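Local coordinates for protein fructokinase (Vibrio cholerae serotype O1, PDB 5EYN) that phosphorylates fructose at the expense of ATP, as a carbohydrate kinase of the PfkB family within the ribokinase clan, at residues 20-25 and 62-67; 146-151 and 177-182; 167-172 and 195-200. All blocks are in the same frame, centred on the assembly; numbering follows the deposited sequence.

Contact 1 of 3, residues 20-25 and 62-67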
# COMPACT_ATOMS: atom_id res chain seq x y z
N ARG A 20 -20.13 -25.57 9.00
CA ARG A 20 -19.37 -24.57 8.24
C ARG A 20 -19.22 -23.31 9.06
O ARG A 20 -20.17 -22.85 9.69
CB ARG A 20 -20.11 -24.23 6.95
CG ARG A 20 -19.42 -23.17 6.13
CD ARG A 20 -20.17 -22.90 4.83
NE ARG A 20 -20.02 -24.01 3.89
CZ ARG A 20 -20.98 -24.87 3.55
NH1 ARG A 20 -22.19 -24.79 4.07
NH2 ARG A 20 -20.72 -25.84 2.68
N VAL A 21 -18.00 -22.77 9.06
CA VAL A 21 -17.73 -21.46 9.63
C VAL A 21 -17.48 -20.48 8.49
O VAL A 21 -16.55 -20.67 7.70
CB VAL A 21 -16.52 -21.48 10.57
CG1 VAL A 21 -16.30 -20.11 11.20
CG2 VAL A 21 -16.68 -22.56 11.64
N TRP A 22 -18.31 -19.45 8.42
CA TRP A 22 -18.15 -18.35 7.47
C TRP A 22 -17.34 -17.26 8.11
O TRP A 22 -17.59 -16.88 9.25
CB TRP A 22 -19.52 -17.77 7.10
CG TRP A 22 -20.37 -18.61 6.20
CD1 TRP A 22 -21.43 -19.39 6.56
CD2 TRP A 22 -20.24 -18.76 4.77
NE1 TRP A 22 -21.96 -20.00 5.47
CE2 TRP A 22 -21.25 -19.64 4.36
CE3 TRP A 22 -19.36 -18.25 3.82
CZ2 TRP A 22 -21.42 -20.01 3.03
CZ3 TRP A 22 -19.52 -18.62 2.50
CH2 TRP A 22 -20.54 -19.49 2.12
N LEU A 23 -16.37 -16.75 7.35
CA LEU A 23 -15.54 -15.62 7.73
C LEU A 23 -15.80 -14.52 6.72
O LEU A 23 -15.91 -14.78 5.53
CB LEU A 23 -14.05 -16.02 7.73
CG LEU A 23 -13.53 -17.07 8.72
CD1 LEU A 23 -13.98 -16.81 10.12
CD2 LEU A 23 -13.95 -18.47 8.28
N THR A 24 -15.88 -13.29 7.19
CA THR A 24 -16.02 -12.17 6.29
C THR A 24 -15.20 -11.00 6.79
O THR A 24 -14.96 -10.87 7.99
CB THR A 24 -17.50 -11.75 6.13
OG1 THR A 24 -17.62 -10.70 5.18
CG2 THR A 24 -18.12 -11.28 7.44
N GLY A 25 -14.74 -10.16 5.86
CA GLY A 25 -14.00 -8.97 6.22
C GLY A 25 -12.81 -8.77 5.32
O GLY A 25 -12.92 -8.94 4.11
N ALA A 62 -15.14 -20.97 5.15
CA ALA A 62 -15.49 -20.34 3.88
C ALA A 62 -15.42 -18.86 4.10
O ALA A 62 -15.79 -18.39 5.16
CB ALA A 62 -16.89 -20.75 3.45
N PHE A 63 -14.94 -18.12 3.10
CA PHE A 63 -14.73 -16.69 3.23
C PHE A 63 -15.59 -15.96 2.22
O PHE A 63 -15.65 -16.37 1.07
CB PHE A 63 -13.26 -16.38 2.95
CG PHE A 63 -12.85 -14.95 3.23
CD1 PHE A 63 -12.27 -14.63 4.44
CD2 PHE A 63 -13.04 -13.95 2.30
CE1 PHE A 63 -11.88 -13.35 4.72
CE2 PHE A 63 -12.66 -12.65 2.59
CZ PHE A 63 -12.07 -12.36 3.79
N PHE A 64 -16.26 -14.90 2.66
CA PHE A 64 -16.91 -14.00 1.72
C PHE A 64 -16.49 -12.58 1.99
O PHE A 64 -16.37 -12.15 3.14
CB PHE A 64 -18.45 -14.14 1.68
CG PHE A 64 -19.20 -13.66 2.91
CD1 PHE A 64 -19.74 -12.37 2.95
CD2 PHE A 64 -19.44 -14.50 3.98
CE1 PHE A 64 -20.49 -11.94 4.05
CE2 PHE A 64 -20.18 -14.07 5.09
CZ PHE A 64 -20.71 -12.79 5.11
N GLY A 65 -16.23 -11.85 0.91
CA GLY A 65 -15.74 -10.49 1.04
C GLY A 65 -15.19 -10.00 -0.28
O GLY A 65 -15.33 -10.65 -1.31
N ARG A 66 -14.59 -8.81 -0.24
CA ARG A 66 -13.97 -8.22 -1.41
C ARG A 66 -12.51 -7.93 -1.18
O ARG A 66 -12.13 -7.39 -0.14
CB ARG A 66 -14.63 -6.89 -1.78
CG ARG A 66 -16.05 -7.02 -2.24
CD ARG A 66 -16.61 -5.72 -2.77
NE ARG A 66 -17.97 -5.97 -3.20
CZ ARG A 66 -18.50 -5.59 -4.36
NH1 ARG A 66 -17.78 -4.91 -5.25
NH2 ARG A 66 -19.76 -5.88 -4.62
N VAL A 67 -11.71 -8.28 -2.17
CA VAL A 67 -10.36 -7.75 -2.30
C VAL A 67 -10.27 -6.96 -3.59
O VAL A 67 -11.25 -6.84 -4.32
CB VAL A 67 -9.30 -8.86 -2.29
CG1 VAL A 67 -9.21 -9.50 -0.91
CG2 VAL A 67 -9.59 -9.90 -3.38
O HOH W 1 -14.99 -7.85 2.52
O HOH W 2 -11.20 -8.98 1.91
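Thr24 of strand 21-24 lies against Phe64 of strand 61-68, its parallel neighbour in the central sheet. Thr24 CB sits over the centre of the Phe64 ring, 3.6 Å from the centroid, a CH-pi contact. From CB the side chain splits. OG1, set anti to the backbone N (chi1 -177°), gives a hydrogen bond to Phe64 O (2.8 Å) and also lies over the ring face. CG2 reaches Phe64 CZ at 3.8 Å. Phe64 CG lies between its own backbone N and carbonyl carbon (chi1 70°), and this brings the ring under Thr24.

On the same face of the sheet, Ala62 CB packs over the six-membered ring of Trp22, with Trp22 CZ3 at 3.5 Å. Arg20 CD covers the same side of that indole. Trp22 NE1 and Arg20 NH1 are both held by Glu137. The other face carries Leu23 and Phe63, which lie toward helix 46-56; Leu23 CB approaches Phe63 CD1 at 4.0 Å.

Three backbone bonds join the strands: Ala62 N to Val21 O, Leu23 N to Ala62 O (2.8 Å) and Phe64 N to Leu23 O. Beyond them the strands part, and two waters bridge Gly25 O to Arg66 N and O. The buried part is thus held directly, with the Thr24 hydroxyl satisfied by Phe64 O, and water takes over on the side of the fructose-binding Asp26.

Contact 2 of 3, residues 146-151 and 177-182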
# COMPACT_ATOMS: atom_id res chain seq x y z
N LEU A 146 -16.85 -3.27 10.12
CA LEU A 146 -17.81 -2.28 10.57
C LEU A 146 -17.27 -0.87 10.44
O LEU A 146 -17.94 0.07 10.83
CB LEU A 146 -18.13 -2.52 12.03
CG LEU A 146 -18.50 -3.96 12.38
CD1 LEU A 146 -18.78 -4.09 13.87
CD2 LEU A 146 -19.70 -4.44 11.56
N ALA A 147 -16.06 -0.69 9.93
CA ALA A 147 -15.43 0.63 10.02
C ALA A 147 -16.09 1.69 9.16
O ALA A 147 -16.22 2.83 9.60
CB ALA A 147 -13.93 0.55 9.72
N ASN A 148 -16.44 1.34 7.92
CA ASN A 148 -17.01 2.31 6.99
C ASN A 148 -18.12 1.67 6.20
O ASN A 148 -18.22 0.45 6.13
CB ASN A 148 -15.95 2.83 6.03
CG ASN A 148 -14.78 3.44 6.74
OD1 ASN A 148 -14.83 4.58 7.22
ND2 ASN A 148 -13.71 2.68 6.83
N GLN A 149 -18.98 2.50 5.63
CA GLN A 149 -19.99 2.02 4.72
C GLN A 149 -19.42 1.83 3.33
O GLN A 149 -18.50 2.54 2.95
CB GLN A 149 -21.12 3.05 4.62
CG GLN A 149 -21.80 3.34 5.94
CD GLN A 149 -22.59 2.16 6.48
OE1 GLN A 149 -22.65 1.09 5.87
NE2 GLN A 149 -23.14 2.33 7.66
N PRO A 150 -19.99 0.91 2.54
CA PRO A 150 -21.17 0.10 2.85
C PRO A 150 -20.89 -1.16 3.66
O PRO A 150 -21.81 -1.87 4.04
CB PRO A 150 -21.69 -0.29 1.46
CG PRO A 150 -20.44 -0.37 0.62
CD PRO A 150 -19.59 0.78 1.12
N SER A 151 -19.62 -1.49 3.89
CA SER A 151 -19.34 -2.75 4.58
C SER A 151 -20.01 -2.82 5.94
O SER A 151 -20.50 -3.88 6.33
CB SER A 151 -17.84 -2.96 4.72
OG SER A 151 -17.58 -4.16 5.44
N GLU A 177 -8.22 1.38 14.95
CA GLU A 177 -8.95 2.64 14.89
C GLU A 177 -8.70 3.42 13.62
O GLU A 177 -9.60 4.07 13.11
CB GLU A 177 -8.59 3.53 16.09
CG GLU A 177 -9.40 4.81 16.20
CD GLU A 177 -9.00 5.61 17.42
OE1 GLU A 177 -7.84 6.09 17.45
OE2 GLU A 177 -9.82 5.74 18.34
N GLU A 178 -7.47 3.37 13.09
CA GLU A 178 -7.15 4.26 11.98
C GLU A 178 -7.92 3.92 10.70
O GLU A 178 -8.00 4.74 9.79
CB GLU A 178 -5.65 4.27 11.67
CG GLU A 178 -5.18 3.06 10.86
CD GLU A 178 -3.92 3.38 10.05
OE1 GLU A 178 -3.93 4.26 9.14
OE2 GLU A 178 -2.91 2.76 10.34
N VAL A 179 -8.50 2.73 10.64
CA VAL A 179 -9.27 2.33 9.47
C VAL A 179 -10.62 3.08 9.39
O VAL A 179 -11.23 3.17 8.32
CB VAL A 179 -9.47 0.79 9.51
CG1 VAL A 179 -10.36 0.28 8.39
CG2 VAL A 179 -8.13 0.11 9.47
N TRP A 180 -11.10 3.58 10.52
CA TRP A 180 -12.39 4.27 10.61
C TRP A 180 -12.26 5.69 10.10
O TRP A 180 -11.46 6.47 10.61
CB TRP A 180 -12.86 4.29 12.07
CG TRP A 180 -13.13 2.93 12.60
CD1 TRP A 180 -12.22 1.94 12.80
CD2 TRP A 180 -14.40 2.38 12.94
NE1 TRP A 180 -12.85 0.81 13.26
CE2 TRP A 180 -14.19 1.05 13.34
CE3 TRP A 180 -15.70 2.89 12.95
CZ2 TRP A 180 -15.22 0.22 13.76
CZ3 TRP A 180 -16.73 2.06 13.36
CH2 TRP A 180 -16.49 0.74 13.75
N SER A 181 -13.05 6.06 9.10
CA SER A 181 -13.05 7.44 8.66
C SER A 181 -13.67 8.35 9.73
O SER A 181 -13.32 9.53 9.81
CB SER A 181 -13.72 7.58 7.30
OG SER A 181 -15.11 7.38 7.34
N GLU A 182 -14.55 7.78 10.57
CA GLU A 182 -15.19 8.47 11.68
C GLU A 182 -14.86 7.71 12.95
O GLU A 182 -15.67 6.91 13.42
CB GLU A 182 -16.70 8.49 11.48
CG GLU A 182 -17.17 9.04 10.13
CD GLU A 182 -17.00 10.53 9.99
OE1 GLU A 182 -16.82 11.24 11.01
OE2 GLU A 182 -17.06 11.02 8.84
O HOH W 3 -16.23 5.53 9.96
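Ala147 and Trp180 bring together two loops at the C-terminal end of the parallel sheet in this ribokinase-like fold. One loop follows strand 138-142; the other follows strand 168-172 and includes a 3-10 turn at 177-179. The second loop follows the fructose-binding Arg176, and the side chain of Val179 is about 7 Å from the bound fructose at the nearest atoms.

The apolar contact is centred on the indole. Ala147 CA lies over the middle of the six-membered ring, 3.5 Å from its centroid and 8° off the normal, a CH-pi contact. Ala147 CB lies over the five-membered ring, 3.7 Å from Trp180 CE2. Leu146 CB meets Trp180 CH2 at 4.0 Å. Leu186 and Thr189 of helix 186-194 also touch the indole. Val179 CG1 adds a contact to Ala147 CB.

A water links Ala147 O to Glu182 N. The direct polar contact is made by the amide of Asn148, turned to the other loop with CG anti to its carbonyl carbon (chi1 -56°). Its ND2 donates to Val179 O at 2.9 Å, with the acceptor almost in the amide plane; Gln123 is a second partner of ND2. With OD1 taken by Ser181, both ends are used, which fixes the amide's flip. Asn148 OD1 accepts two bonds: Ser181 N on an in-plane lone pair at 3.0 Å, and Ser181 OG, tilted 18° from the plane, at 2.8 Å.

Contact 3 of 3, residues 167-172 and 195-200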
# COMPACT_ATOMS: atom_id res chain seq x y z
N GLY A 167 -28.19 -19.72 12.81
CA GLY A 167 -26.76 -19.86 12.94
C GLY A 167 -26.25 -19.13 14.16
O GLY A 167 -27.03 -18.59 14.96
N TYR A 168 -24.93 -19.08 14.30
CA TYR A 168 -24.29 -18.51 15.47
C TYR A 168 -23.30 -17.46 15.01
O TYR A 168 -22.71 -17.58 13.94
CB TYR A 168 -23.57 -19.59 16.26
CG TYR A 168 -24.47 -20.73 16.65
CD1 TYR A 168 -25.48 -20.54 17.57
CD2 TYR A 168 -24.30 -21.99 16.11
CE1 TYR A 168 -26.32 -21.56 17.93
CE2 TYR A 168 -25.14 -23.03 16.46
CZ TYR A 168 -26.15 -22.81 17.38
OH TYR A 168 -27.00 -23.84 17.74
N VAL A 169 -23.11 -16.45 15.85
CA VAL A 169 -22.28 -15.31 15.50
C VAL A 169 -21.15 -15.14 16.50
O VAL A 169 -21.36 -15.08 17.70
CB VAL A 169 -23.12 -14.02 15.47
CG1 VAL A 169 -22.23 -12.82 15.19
CG2 VAL A 169 -24.22 -14.15 14.44
N SER A 170 -19.94 -15.09 15.96
CA SER A 170 -18.73 -14.82 16.72
C SER A 170 -18.20 -13.45 16.31
O SER A 170 -18.18 -13.11 15.13
CB SER A 170 -17.71 -15.91 16.40
OG SER A 170 -16.42 -15.66 16.93
N PHE A 171 -17.76 -12.67 17.29
CA PHE A 171 -17.23 -11.34 17.05
C PHE A 171 -15.95 -11.14 17.85
O PHE A 171 -15.90 -11.44 19.04
CB PHE A 171 -18.30 -10.30 17.44
CG PHE A 171 -17.90 -8.87 17.18
CD1 PHE A 171 -17.49 -8.46 15.93
CD2 PHE A 171 -17.97 -7.93 18.19
CE1 PHE A 171 -17.13 -7.16 15.70
CE2 PHE A 171 -17.64 -6.62 17.95
CZ PHE A 171 -17.20 -6.24 16.71
N ASP A 172 -14.92 -10.67 17.17
CA ASP A 172 -13.65 -10.30 17.80
C ASP A 172 -13.41 -8.86 17.37
O ASP A 172 -13.06 -8.62 16.22
CB ASP A 172 -12.53 -11.21 17.30
CG ASP A 172 -11.16 -10.82 17.79
OD1 ASP A 172 -11.02 -9.79 18.46
OD2 ASP A 172 -10.22 -11.56 17.45
N GLY A 195 -23.48 -6.79 21.06
CA GLY A 195 -24.84 -7.14 21.45
C GLY A 195 -25.54 -8.15 20.57
O GLY A 195 -26.60 -8.66 20.94
N LEU A 196 -24.96 -8.46 19.41
CA LEU A 196 -25.58 -9.41 18.49
C LEU A 196 -24.92 -10.79 18.56
O LEU A 196 -25.44 -11.77 18.01
CB LEU A 196 -25.46 -8.90 17.06
CG LEU A 196 -26.24 -7.62 16.78
CD1 LEU A 196 -25.85 -7.01 15.45
CD2 LEU A 196 -27.75 -7.88 16.81
N ALA A 197 -23.78 -10.90 19.23
CA ALA A 197 -22.94 -12.07 19.10
C ALA A 197 -23.26 -13.14 20.14
O ALA A 197 -23.67 -12.84 21.26
CB ALA A 197 -21.48 -11.65 19.19
N ASP A 198 -23.07 -14.40 19.75
CA ASP A 198 -23.07 -15.52 20.68
C ASP A 198 -21.75 -15.67 21.42
O ASP A 198 -21.73 -16.07 22.58
CB ASP A 198 -23.36 -16.80 19.90
CG ASP A 198 -24.73 -16.80 19.31
OD1 ASP A 198 -25.69 -17.05 20.08
OD2 ASP A 198 -24.86 -16.56 18.09
N VAL A 199 -20.66 -15.36 20.72
CA VAL A 199 -19.32 -15.46 21.27
C VAL A 199 -18.59 -14.15 20.99
O VAL A 199 -18.61 -13.68 19.85
CB VAL A 199 -18.54 -16.59 20.58
CG1 VAL A 199 -17.10 -16.69 21.10
CG2 VAL A 199 -19.24 -17.93 20.79
N VAL A 200 -17.97 -13.57 22.01
CA VAL A 200 -17.16 -12.38 21.80
C VAL A 200 -15.81 -12.63 22.45
O VAL A 200 -15.74 -13.09 23.60
CB VAL A 200 -17.81 -11.12 22.40
CG1 VAL A 200 -16.95 -9.90 22.11
CG2 VAL A 200 -19.21 -10.95 21.88
O HOH W 4 -27.18 -16.41 16.68
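Asp198 and Val169 grip each other by two bonds. Asp198 OD2 accepts from Val169 N at 2.8 Å, using the lone pair turned away from its other oxygen. In return Asp198 N donates to Val169 O, also at 2.8 Å but more bent (134° at the hydrogen). Asp198 CG is anti to its carbonyl carbon (chi1 -65°), which carries the carboxylate back along strand 168-172. A water donates to both Asp198 OD2 and Gly167 O.

Val169 O takes a second, straighter bond from Val199 N at 3.1 Å. Both donors lie in its carbonyl plane. Together with Phe171 N to Val199 O, 2.9 Å, this bond forms the first parallel bridge, Ser170 with Val199. The carboxylate therefore serves Val169 N before the second strand has started.

Outside these bonds, Asp198 OD2 lies at the edge of the Tyr168 ring, 4.1 Å from Tyr168 CD1. The ring and carboxylate planes are 82° apart. Ala197 CB packs on Phe171 CB at 3.9 Å, and Val169 CG1 is close to Ala197 CA. Val200 CG1 comes to 3.6 Å from Phe171 O. On the face opposite Phe171 and Val200, Ser170 and Val199 lie side by side and meet helix 264-278; Ser170 OG is bonded to His140 ND1.

Strand 168-172, helix 186-194 and strand 199-203 form a beta-alpha-beta unit. This contact closes it with the parallel pairing typical of the Rossmann-like core of ribokinase-type kinases.

How the contacts relate
From the N terminus, contact 1 comes first. It closes the loop from strand 21-24 to strand 61-68, which holds two strands of the smaller sheet and helix 46-56. It is complete before the others begin. Contacts 2 and 3 cross: their segments alternate in the order 146-151, 167-172, 177-182, 195-200. Contact 2 ties the loops that leave the C-terminal ends of neighbouring strands 138-142 and 168-172, while contact 3 pairs strand 168-172 with strand 199-203. The two touch through Leu146 CD1 and Phe171 CZ, 3.9 Å apart. Contacts 1 and 3 share the large sheet, with strand 138-142 between strands 21-24 and 168-172.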